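Cytoplasmic protein (Cryptococcus neoformans var. grubii serotype A, PDB 7LPO) probably hydrolyses steryl beta-glucosides, releasing glucose from the sterol, as a fungal sterylglucosidase of glycoside hydrolase family 5. Local coordinates at residues E59-T64 with W147-G152; Y178-W183 with N584-D589; A661-C666 with F682-T687. All coordinates share one frame; numbering follows the deposited sequence.

Interaction 1: residues E59-T64 with W147-G152; sequences EGFWET and WSRFTG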
loop_
_atom_site.group_PDB
_atom_site.type_symbol
_atom_site.label_atom_id
_atom_site.label_comp_id
_atom_site.label_asym_id
_atom_site.label_seq_id
_atom_site.Cartn_x
_atom_site.Cartn_y
_atom_site.Cartn_z
ATOM N N GLU A 59 8.562 -23.935 -9.047
ATOM C CA GLU A 59 8.149 -24.607 -10.271
ATOM C C GLU A 59 7.167 -23.743 -11.058
ATOM O O GLU A 59 6.168 -23.260 -10.514
ATOM C CB GLU A 59 7.519 -25.957 -9.944
ATOM C CG GLU A 59 7.109 -26.747 -11.165
ATOM C CD GLU A 59 6.660 -28.151 -10.822
ATOM O OE1 GLU A 59 7.473 -28.915 -10.253
ATOM O OE2 GLU A 59 5.493 -28.488 -11.116
ATOM N N GLY A 60 7.462 -23.550 -12.350
ATOM C CA GLY A 60 6.628 -22.754 -13.227
ATOM C C GLY A 60 6.812 -21.253 -13.111
ATOM O O GLY A 60 6.285 -20.517 -13.956
ATOM N N PHE A 61 7.565 -20.785 -12.109
ATOM C CA PHE A 61 7.710 -19.356 -11.842
ATOM C C PHE A 61 8.321 -18.629 -13.032
ATOM O O PHE A 61 7.750 -17.660 -13.548
ATOM C CB PHE A 61 8.563 -19.181 -10.577
ATOM C CG PHE A 61 8.870 -17.749 -10.216
ATOM C CD1 PHE A 61 7.901 -16.933 -9.671
ATOM C CD2 PHE A 61 10.144 -17.239 -10.394
ATOM C CE1 PHE A 61 8.196 -15.620 -9.323
ATOM C CE2 PHE A 61 10.443 -15.941 -10.052
ATOM C CZ PHE A 61 9.473 -15.127 -9.511
ATOM N N TRP A 62 9.480 -19.089 -13.489
ATOM C CA TRP A 62 10.147 -18.444 -14.612
ATOM C C TRP A 62 9.512 -18.825 -15.949
ATOM O O TRP A 62 9.339 -17.968 -16.825
ATOM C CB TRP A 62 11.626 -18.831 -14.618
ATOM C CG TRP A 62 12.409 -18.354 -13.442
ATOM C CD1 TRP A 62 12.968 -19.125 -12.460
ATOM C CD2 TRP A 62 12.730 -17.003 -13.118
ATOM N NE1 TRP A 62 13.638 -18.342 -11.562
ATOM C CE2 TRP A 62 13.498 -17.030 -11.932
ATOM C CE3 TRP A 62 12.458 -15.772 -13.716
ATOM C CZ2 TRP A 62 13.975 -15.869 -11.318
ATOM C CZ3 TRP A 62 12.935 -14.610 -13.100
ATOM C CH2 TRP A 62 13.686 -14.672 -11.917
ATOM N N GLU A 63 9.154 -20.102 -16.122
ATOM C CA GLU A 63 8.743 -20.591 -17.436
ATOM C C GLU A 63 7.486 -19.892 -17.941
ATOM O O GLU A 63 7.400 -19.530 -19.121
ATOM C CB GLU A 63 8.509 -22.099 -17.383
ATOM C CG GLU A 63 9.761 -22.923 -17.169
ATOM C CD GLU A 63 10.105 -23.098 -15.695
ATOM O OE1 GLU A 63 9.461 -22.449 -14.836
ATOM O OE2 GLU A 63 11.030 -23.884 -15.390
ATOM N N THR A 64 6.487 -19.719 -17.075
ATOM C CA THR A 64 5.256 -19.088 -17.533
ATOM C C THR A 64 5.504 -17.638 -17.924
ATOM O O THR A 64 4.943 -17.153 -18.912
ATOM C CB THR A 64 4.169 -19.174 -16.461
ATOM O OG1 THR A 64 4.656 -18.628 -15.233
ATOM C CG2 THR A 64 3.749 -20.623 -16.233
ATOM N N TRP A 147 9.876 -3.598 -7.287
ATOM C CA TRP A 147 9.821 -3.579 -8.748
ATOM C C TRP A 147 8.961 -4.678 -9.358
ATOM O O TRP A 147 8.108 -4.376 -10.203
ATOM C CB TRP A 147 11.217 -3.652 -9.378
ATOM C CG TRP A 147 11.148 -3.549 -10.892
ATOM C CD1 TRP A 147 11.357 -4.549 -11.787
ATOM C CD2 TRP A 147 10.802 -2.390 -11.665
ATOM N NE1 TRP A 147 11.169 -4.091 -13.067
ATOM C CE2 TRP A 147 10.827 -2.769 -13.021
ATOM C CE3 TRP A 147 10.461 -1.073 -11.339
ATOM C CZ2 TRP A 147 10.539 -1.877 -14.051
ATOM C CZ3 TRP A 147 10.189 -0.187 -12.359
ATOM C CH2 TRP A 147 10.226 -0.591 -13.703
ATOM N N SER A 148 9.173 -5.935 -8.967
ATOM C CA SER A 148 8.477 -7.043 -9.619
ATOM C C SER A 148 8.617 -8.318 -8.804
ATOM O O SER A 148 9.476 -8.420 -7.930
ATOM C CB SER A 148 9.025 -7.286 -11.030
ATOM O OG SER A 148 10.387 -7.671 -10.971
ATOM N N ARG A 149 7.771 -9.306 -9.125
ATOM C CA ARG A 149 7.922 -10.638 -8.530
ATOM C C ARG A 149 9.316 -11.203 -8.781
ATOM O O ARG A 149 9.891 -11.882 -7.922
ATOM C CB ARG A 149 6.891 -11.611 -9.102
ATOM C CG ARG A 149 5.452 -11.327 -8.773
ATOM C CD ARG A 149 4.556 -12.501 -9.172
ATOM N NE ARG A 149 4.560 -12.774 -10.615
ATOM C CZ ARG A 149 4.739 -13.978 -11.156
ATOM N NH1 ARG A 149 4.945 -15.037 -10.389
ATOM N NH2 ARG A 149 4.709 -14.128 -12.474
ATOM N N PHE A 150 9.863 -10.956 -9.967
ATOM C CA PHE A 150 11.159 -11.495 -10.371
ATOM C C PHE A 150 12.319 -10.817 -9.665
ATOM O O PHE A 150 13.442 -11.317 -9.756
ATOM C CB PHE A 150 11.240 -11.382 -11.897
ATOM C CG PHE A 150 9.935 -11.756 -12.556
ATOM C CD1 PHE A 150 9.528 -13.080 -12.600
ATOM C CD2 PHE A 150 9.076 -10.784 -13.029
ATOM C CE1 PHE A 150 8.325 -13.428 -13.135
ATOM C CE2 PHE A 150 7.859 -11.128 -13.567
ATOM C CZ PHE A 150 7.479 -12.453 -13.620
ATOM N N THR A 151 12.066 -9.725 -8.936
ATOM C CA THR A 151 13.081 -9.073 -8.122
ATOM C C THR A 151 12.674 -9.026 -6.654
ATOM O O THR A 151 13.205 -8.212 -5.892
ATOM C CB THR A 151 13.391 -7.670 -8.648
ATOM O OG1 THR A 151 12.186 -6.969 -8.961
ATOM C CG2 THR A 151 14.221 -7.771 -9.916
ATOM N N GLY A 152 11.745 -9.892 -6.247
ATOM C CA GLY A 152 11.471 -10.160 -4.843
ATOM C C GLY A 152 10.082 -9.799 -4.365
ATOM O O GLY A 152 9.820 -9.913 -3.157
HETATM O O HOH W 1 5.338 -16.951 -12.774
#

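Interaction 2: residues Y178-W183 with N584-D589; sequences YLHCEW and NWNGED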
loop_
_atom_site.group_PDB
_atom_site.type_symbol
_atom_site.label_atom_id
_atom_site.label_comp_id
_atom_site.label_asym_id
_atom_site.label_seq_id
_atom_site.Cartn_x
_atom_site.Cartn_y
_atom_site.Cartn_z
ATOM N N TYR A 178 16.768 -11.038 -3.481
ATOM C CA TYR A 178 16.406 -12.242 -2.744
ATOM C C TYR A 178 14.976 -12.599 -3.122
ATOM O O TYR A 178 14.043 -11.844 -2.827
ATOM C CB TYR A 178 16.534 -12.050 -1.236
ATOM C CG TYR A 178 17.947 -11.901 -0.752
ATOM C CD1 TYR A 178 18.962 -12.722 -1.239
ATOM C CD2 TYR A 178 18.277 -10.932 0.196
ATOM C CE1 TYR A 178 20.263 -12.579 -0.809
ATOM C CE2 TYR A 178 19.577 -10.792 0.647
ATOM C CZ TYR A 178 20.561 -11.617 0.141
ATOM O OH TYR A 178 21.854 -11.489 0.581
ATOM N N LEU A 179 14.811 -13.740 -3.777
ATOM C CA LEU A 179 13.507 -14.257 -4.157
ATOM C C LEU A 179 13.088 -15.322 -3.156
ATOM O O LEU A 179 13.877 -16.213 -2.826
ATOM C CB LEU A 179 13.549 -14.860 -5.561
ATOM C CG LEU A 179 13.486 -13.905 -6.747
ATOM C CD1 LEU A 179 14.388 -12.714 -6.566
ATOM C CD2 LEU A 179 13.854 -14.685 -8.016
ATOM N N HIS A 180 11.842 -15.241 -2.699
ATOM C CA HIS A 180 11.341 -16.224 -1.750
ATOM C C HIS A 180 11.522 -17.649 -2.269
ATOM O O HIS A 180 11.946 -18.546 -1.528
ATOM C CB HIS A 180 9.871 -15.940 -1.467
ATOM C CG HIS A 180 9.320 -16.732 -0.329
ATOM N ND1 HIS A 180 7.978 -16.748 -0.015
ATOM C CD2 HIS A 180 9.931 -17.528 0.579
ATOM C CE1 HIS A 180 7.786 -17.524 1.037
ATOM N NE2 HIS A 180 8.956 -18.006 1.420
ATOM N N CYS A 181 11.216 -17.879 -3.539
ATOM C CA CYS A 181 11.260 -19.235 -4.072
ATOM C C CYS A 181 12.675 -19.732 -4.352
ATOM O O CYS A 181 12.841 -20.923 -4.630
ATOM C CB CYS A 181 10.417 -19.324 -5.347
ATOM S SG CYS A 181 11.156 -18.531 -6.786
ATOM N N GLU A 182 13.696 -18.869 -4.271
ATOM C CA GLU A 182 15.084 -19.291 -4.436
ATOM C C GLU A 182 15.900 -19.005 -3.181
ATOM O O GLU A 182 17.108 -18.771 -3.256
ATOM C CB GLU A 182 15.717 -18.620 -5.656
ATOM C CG GLU A 182 14.983 -18.921 -6.967
ATOM C CD GLU A 182 15.745 -18.481 -8.219
ATOM O OE1 GLU A 182 16.717 -17.705 -8.101
ATOM O OE2 GLU A 182 15.364 -18.913 -9.332
ATOM N N TRP A 183 15.249 -18.999 -2.023
ATOM C CA TRP A 183 15.948 -18.785 -0.763
ATOM C C TRP A 183 16.122 -20.109 -0.040
ATOM O O TRP A 183 15.149 -20.865 0.067
ATOM C CB TRP A 183 15.173 -17.819 0.138
ATOM C CG TRP A 183 15.831 -17.682 1.470
ATOM C CD1 TRP A 183 15.727 -18.536 2.534
ATOM C CD2 TRP A 183 16.728 -16.644 1.873
ATOM N NE1 TRP A 183 16.511 -18.092 3.572
ATOM C CE2 TRP A 183 17.126 -16.926 3.194
ATOM C CE3 TRP A 183 17.235 -15.503 1.243
ATOM C CZ2 TRP A 183 18.002 -16.110 3.895
ATOM C CZ3 TRP A 183 18.101 -14.691 1.942
ATOM C CH2 TRP A 183 18.474 -14.995 3.257
ATOM N N ASN A 584 0.400 -15.831 1.138
ATOM C CA ASN A 584 1.054 -16.452 -0.013
ATOM C C ASN A 584 2.016 -15.486 -0.691
ATOM O O ASN A 584 2.175 -15.512 -1.915
ATOM C CB ASN A 584 0.035 -16.973 -1.029
ATOM C CG ASN A 584 -0.871 -18.024 -0.449
ATOM O OD1 ASN A 584 -0.414 -19.090 -0.057
ATOM N ND2 ASN A 584 -2.165 -17.721 -0.367
ATOM N N TRP A 585 2.675 -14.642 0.105
ATOM C CA TRP A 585 3.579 -13.631 -0.436
ATOM C C TRP A 585 4.615 -13.284 0.633
ATOM O O TRP A 585 4.328 -12.521 1.565
ATOM C CB TRP A 585 2.795 -12.406 -0.876
ATOM C CG TRP A 585 3.603 -11.409 -1.642
ATOM C CD1 TRP A 585 3.888 -11.439 -2.972
ATOM C CD2 TRP A 585 4.223 -10.228 -1.121
ATOM N NE1 TRP A 585 4.652 -10.349 -3.317
ATOM C CE2 TRP A 585 4.874 -9.590 -2.198
ATOM C CE3 TRP A 585 4.304 -9.656 0.156
ATOM C CZ2 TRP A 585 5.596 -8.406 -2.043
ATOM C CZ3 TRP A 585 5.013 -8.474 0.311
ATOM C CH2 TRP A 585 5.650 -7.861 -0.786
ATOM N N ASN A 586 5.807 -13.860 0.492
ATOM C CA ASN A 586 7.005 -13.438 1.212
ATOM C C ASN A 586 6.874 -13.587 2.722
ATOM O O ASN A 586 7.582 -12.917 3.484
ATOM C CB ASN A 586 7.368 -11.993 0.849
ATOM C CG ASN A 586 7.885 -11.864 -0.574
ATOM O OD1 ASN A 586 8.303 -12.850 -1.179
ATOM N ND2 ASN A 586 7.875 -10.644 -1.105
ATOM N N GLY A 587 6.010 -14.479 3.175
ATOM C CA GLY A 587 5.857 -14.714 4.590
ATOM C C GLY A 587 4.940 -13.745 5.292
ATOM O O GLY A 587 4.780 -13.852 6.509
ATOM N N GLU A 588 4.333 -12.808 4.573
ATOM C CA GLU A 588 3.401 -11.873 5.184
ATOM C C GLU A 588 2.050 -12.532 5.424
ATOM O O GLU A 588 1.603 -13.394 4.660
ATOM C CB GLU A 588 3.218 -10.643 4.303
ATOM C CG GLU A 588 4.444 -9.765 4.258
ATOM C CD GLU A 588 4.146 -8.365 3.775
ATOM O OE1 GLU A 588 3.004 -8.105 3.338
ATOM O OE2 GLU A 588 5.070 -7.530 3.811
ATOM N N ASP A 589 1.385 -12.101 6.496
ATOM C CA ASP A 589 0.080 -12.659 6.849
ATOM C C ASP A 589 -0.712 -11.528 7.510
ATOM O O ASP A 589 -0.807 -11.423 8.734
ATOM C CB ASP A 589 0.210 -13.876 7.764
ATOM C CG ASP A 589 -1.125 -14.554 8.038
ATOM O OD1 ASP A 589 -2.182 -13.956 7.752
ATOM O OD2 ASP A 589 -1.110 -15.693 8.547
HETATM O O HOH W 2 10.089 -13.110 -3.320
#

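Interaction 3: residues A661-C666 with F682-T687; sequences AVAAFC and FDITST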
loop_
_atom_site.group_PDB
_atom_site.type_symbol
_atom_site.label_atom_id
_atom_site.label_comp_id
_atom_site.label_asym_id
_atom_site.label_seq_id
_atom_site.Cartn_x
_atom_site.Cartn_y
_atom_site.Cartn_z
ATOM N N ALA A 661 -9.511 -11.220 15.040
ATOM C CA ALA A 661 -9.498 -9.946 15.758
ATOM C C ALA A 661 -10.516 -8.968 15.177
ATOM O O ALA A 661 -10.262 -7.768 15.083
ATOM C CB ALA A 661 -8.101 -9.327 15.762
ATOM N N VAL A 662 -11.676 -9.496 14.783
ATOM C CA VAL A 662 -12.751 -8.678 14.233
ATOM C C VAL A 662 -13.130 -7.548 15.185
ATOM O O VAL A 662 -13.508 -6.459 14.746
ATOM C CB VAL A 662 -13.960 -9.583 13.897
ATOM C CG1 VAL A 662 -14.652 -10.061 15.174
ATOM C CG2 VAL A 662 -14.923 -8.873 12.986
ATOM N N ALA A 663 -13.032 -7.773 16.496
ATOM C CA ALA A 663 -13.417 -6.725 17.435
ATOM C C ALA A 663 -12.600 -5.453 17.227
ATOM O O ALA A 663 -13.076 -4.353 17.531
ATOM C CB ALA A 663 -13.261 -7.219 18.868
ATOM N N ALA A 664 -11.381 -5.570 16.705
ATOM C CA ALA A 664 -10.526 -4.398 16.560
ATOM C C ALA A 664 -10.698 -3.692 15.223
ATOM O O ALA A 664 -10.608 -2.460 15.174
ATOM C CB ALA A 664 -9.057 -4.789 16.747
ATOM N N PHE A 665 -10.950 -4.422 14.132
ATOM C CA PHE A 665 -11.049 -3.753 12.839
ATOM C C PHE A 665 -12.475 -3.414 12.428
ATOM O O PHE A 665 -12.652 -2.580 11.538
ATOM C CB PHE A 665 -10.352 -4.566 11.729
ATOM C CG PHE A 665 -10.968 -5.906 11.403
ATOM C CD1 PHE A 665 -12.169 -6.002 10.721
ATOM C CD2 PHE A 665 -10.283 -7.073 11.700
ATOM C CE1 PHE A 665 -12.697 -7.240 10.383
ATOM C CE2 PHE A 665 -10.797 -8.315 11.355
ATOM C CZ PHE A 665 -12.007 -8.400 10.694
ATOM N N CYS A 666 -13.486 -3.998 13.063
ATOM C CA CYS A 666 -14.884 -3.657 12.802
ATOM C C CYS A 666 -15.350 -2.734 13.922
ATOM O O CYS A 666 -15.513 -3.176 15.066
ATOM C CB CYS A 666 -15.749 -4.913 12.723
ATOM S SG CYS A 666 -17.474 -4.568 12.316
ATOM N N PHE A 682 -13.317 5.165 20.692
ATOM C CA PHE A 682 -13.992 3.882 20.798
ATOM C C PHE A 682 -13.169 2.985 21.703
ATOM O O PHE A 682 -11.951 2.877 21.528
ATOM C CB PHE A 682 -14.171 3.229 19.427
ATOM C CG PHE A 682 -14.707 1.828 19.492
ATOM C CD1 PHE A 682 -15.986 1.584 19.955
ATOM C CD2 PHE A 682 -13.931 0.758 19.092
ATOM C CE1 PHE A 682 -16.490 0.303 20.007
ATOM C CE2 PHE A 682 -14.424 -0.529 19.145
ATOM C CZ PHE A 682 -15.705 -0.759 19.604
ATOM N N ASP A 683 -13.840 2.338 22.650
ATOM C CA ASP A 683 -13.214 1.433 23.602
ATOM C C ASP A 683 -13.856 0.057 23.462
ATOM O O ASP A 683 -15.057 -0.103 23.702
ATOM C CB ASP A 683 -13.361 1.972 25.021
ATOM C CG ASP A 683 -12.737 1.067 26.054
ATOM O OD1 ASP A 683 -11.502 0.866 26.001
ATOM O OD2 ASP A 683 -13.486 0.564 26.916
ATOM N N ILE A 684 -13.049 -0.937 23.096
ATOM C CA ILE A 684 -13.584 -2.276 22.858
ATOM C C ILE A 684 -14.193 -2.852 24.133
ATOM O O ILE A 684 -15.287 -3.423 24.114
ATOM C CB ILE A 684 -12.492 -3.207 22.307
ATOM C CG1 ILE A 684 -12.141 -2.848 20.866
ATOM C CG2 ILE A 684 -12.963 -4.658 22.400
ATOM C CD1 ILE A 684 -10.881 -3.573 20.350
ATOM N N THR A 685 -13.483 -2.733 25.257
ATOM C CA THR A 685 -13.895 -3.440 26.467
ATOM C C THR A 685 -15.254 -2.953 26.965
ATOM O O THR A 685 -16.133 -3.756 27.295
ATOM C CB THR A 685 -12.827 -3.275 27.550
ATOM O OG1 THR A 685 -11.557 -3.680 27.029
ATOM C CG2 THR A 685 -13.157 -4.119 28.776
ATOM N N SER A 686 -15.450 -1.640 27.029
ATOM C CA SER A 686 -16.725 -1.099 27.489
ATOM C C SER A 686 -17.761 -0.966 26.380
ATOM O O SER A 686 -18.959 -0.865 26.678
ATOM C CB SER A 686 -16.514 0.276 28.125
ATOM O OG SER A 686 -16.099 1.225 27.149
ATOM N N THR A 687 -17.330 -0.975 25.119
ATOM C CA THR A 687 -18.128 -0.687 23.931
ATOM C C THR A 687 -18.447 0.794 23.805
ATOM O O THR A 687 -19.126 1.185 22.851
ATOM C CB THR A 687 -19.452 -1.469 23.871
ATOM O OG1 THR A 687 -20.419 -0.871 24.744
ATOM C CG2 THR A 687 -19.235 -2.922 24.263
#

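Interaction 1: residues E59-T64 with W147-G152
Helix 61-66 faces the short 3-10 segment at Arg149-Phe150, and the nearest CA atoms are those of Trp62 and Phe150, 8.2 Å apart. Phe61 has its CG anti to the backbone N (chi1 177°), which carries the ring across until its CZ lies 3.7 Å from Phe150 CD1; the two ring planes are inclined at 46°. Trp62 starts away from the 3-10 segment, yet its six-membered ring returns alongside Phe150, with Trp62 CZ3 3.8 Å from Phe150 CD1. Phe61 CD2 covers one face of the indole, 3.6 Å above its plane and over its centre. The three rings form a buried aromatic cluster between that helix and the loop after strand 137-143 of the TIM-barrel-like catalytic domain. Large flat side chains suit a gap this wide, and the one polar atom of the indole, NE1, donates to Glu182. Beside the cluster, the Arg149 guanidinium stands nearly upright to the Phe61 ring, Arg149 NH1 3.5 Å from Phe61 CE1. Arg149 NH2 forms a salt bridge with Glu106 and donates to a water at 2.9 Å that donates to Phe61 O and Thr64 OG1. Gly60 O, which precedes the helix, accepts both Thr64 OG1 at 2.8 Å and Thr64 N.

Interaction 2: residues Y178-W183 with N584-D589
Asn586 and Gly587 meet His180 at the corner of a turn that runs from Trp585 to Glu588 and is closed by Glu588 N bonding to Trp585 O. Trp585 directs its side chain away from His180; its indole receives the Asn586 amide over one face, Asn586 ND2 lying 3.2 Å above the plane and toward the rim. Asn586 follows with positive phi, which asparagine tolerates better than most residues. Its side chain leaves the backbone away from His180, but Asn586 OD1 comes round to 3.5 Å from His180 CB, while ND2 donates to Gly152 O. A water accepts from His180 N and lies 2.8 Å from Asn586 OD1, probably donating to it. A chi1 of -170° swings the imidazole toward the turn, which it meets obliquely. Ser55 OG is hydrogen-bonded to both His180 ND1 and Asn586 N, and Pro191 O takes up His180 NE2. Gly587 N is 4.1 Å from His180 CE1, in a backbone conformation where a CB would strike the preceding carbonyl. Beyond it, Glu588 OE1 bonds to a Tris molecule, probably from the crystallisation liquor. Asn-Gly at the two central positions is the classic type I' beta turn, here beside the Tris-binding pocket of a family 5 glycosidase.

Interaction 3: residues A661-C666 with F682-T687
The nearest atom to Ile684 across the contact is a backbone carbonyl oxygen: Ile684 CD1 lies 3.7 Å from Ala663 O and 3.9 Å from Ala664 CA. The short helix 662-665 thus presents its main chain to the loop, which is possible because alanine's small side chain keeps the backbone accessible. Ile684 points toward the helix and sets CG1 anti to its own carbonyl carbon (chi1 -72°), with its chain extended beyond (chi2 169°). CG1 and CD1 therefore lie against Ala663 O and reach Ala664, while Ile684 CG2 stays by Ala663, 4.4 Å from Ala663 CB. A branched aliphatic residue suits this position. Phe682 adds a looser touch, the edge of its ring turned to Ala663 O with Phe682 CE2 at 4.4 Å. The loop that offers Ile684 is shaped by an Asx motif. Asp683 OD2 accepts from Ser686 N, which meets it from above the carboxylate plane at 3.0 Å, and from Ser686 OG through its anti lone pair at 2.7 Å. Aspartate fits here because its short carboxylate reaches forward to the backbone N three residues on. The contact joins the helix to the loop between strands 676-682 and 689-696 of the C-terminal antiparallel sheet. Helix 547-559 packs against both alanines and Ile684, and His715 of helix 713-716 meets Phe682 edge-to-face and also touches Ile684.

How the interactions relate
Interactions 1 and 2 are neighbours, their centres 11 Å apart. Both lie in the catalytic domain, interaction 1 joining a helix to a loop and interaction 2 joining two loops, and two probable hydrogen bonds and the packing of Leu179 on Trp62 connect them. All three contacts are buried, but Gly587 in interaction 2 and Ile684 in interaction 3 are partly exposed. Their chemistry differs: aromatic rings with an arginine in the first, polar groups and a bridging water in the second, alanine and isoleucine in the third. Interaction 3 lies about 40 Å from interaction 1, centre to centre, across the chain's centre, where a helix meets a loop of the C-terminal sheet, and it touches neither of the others.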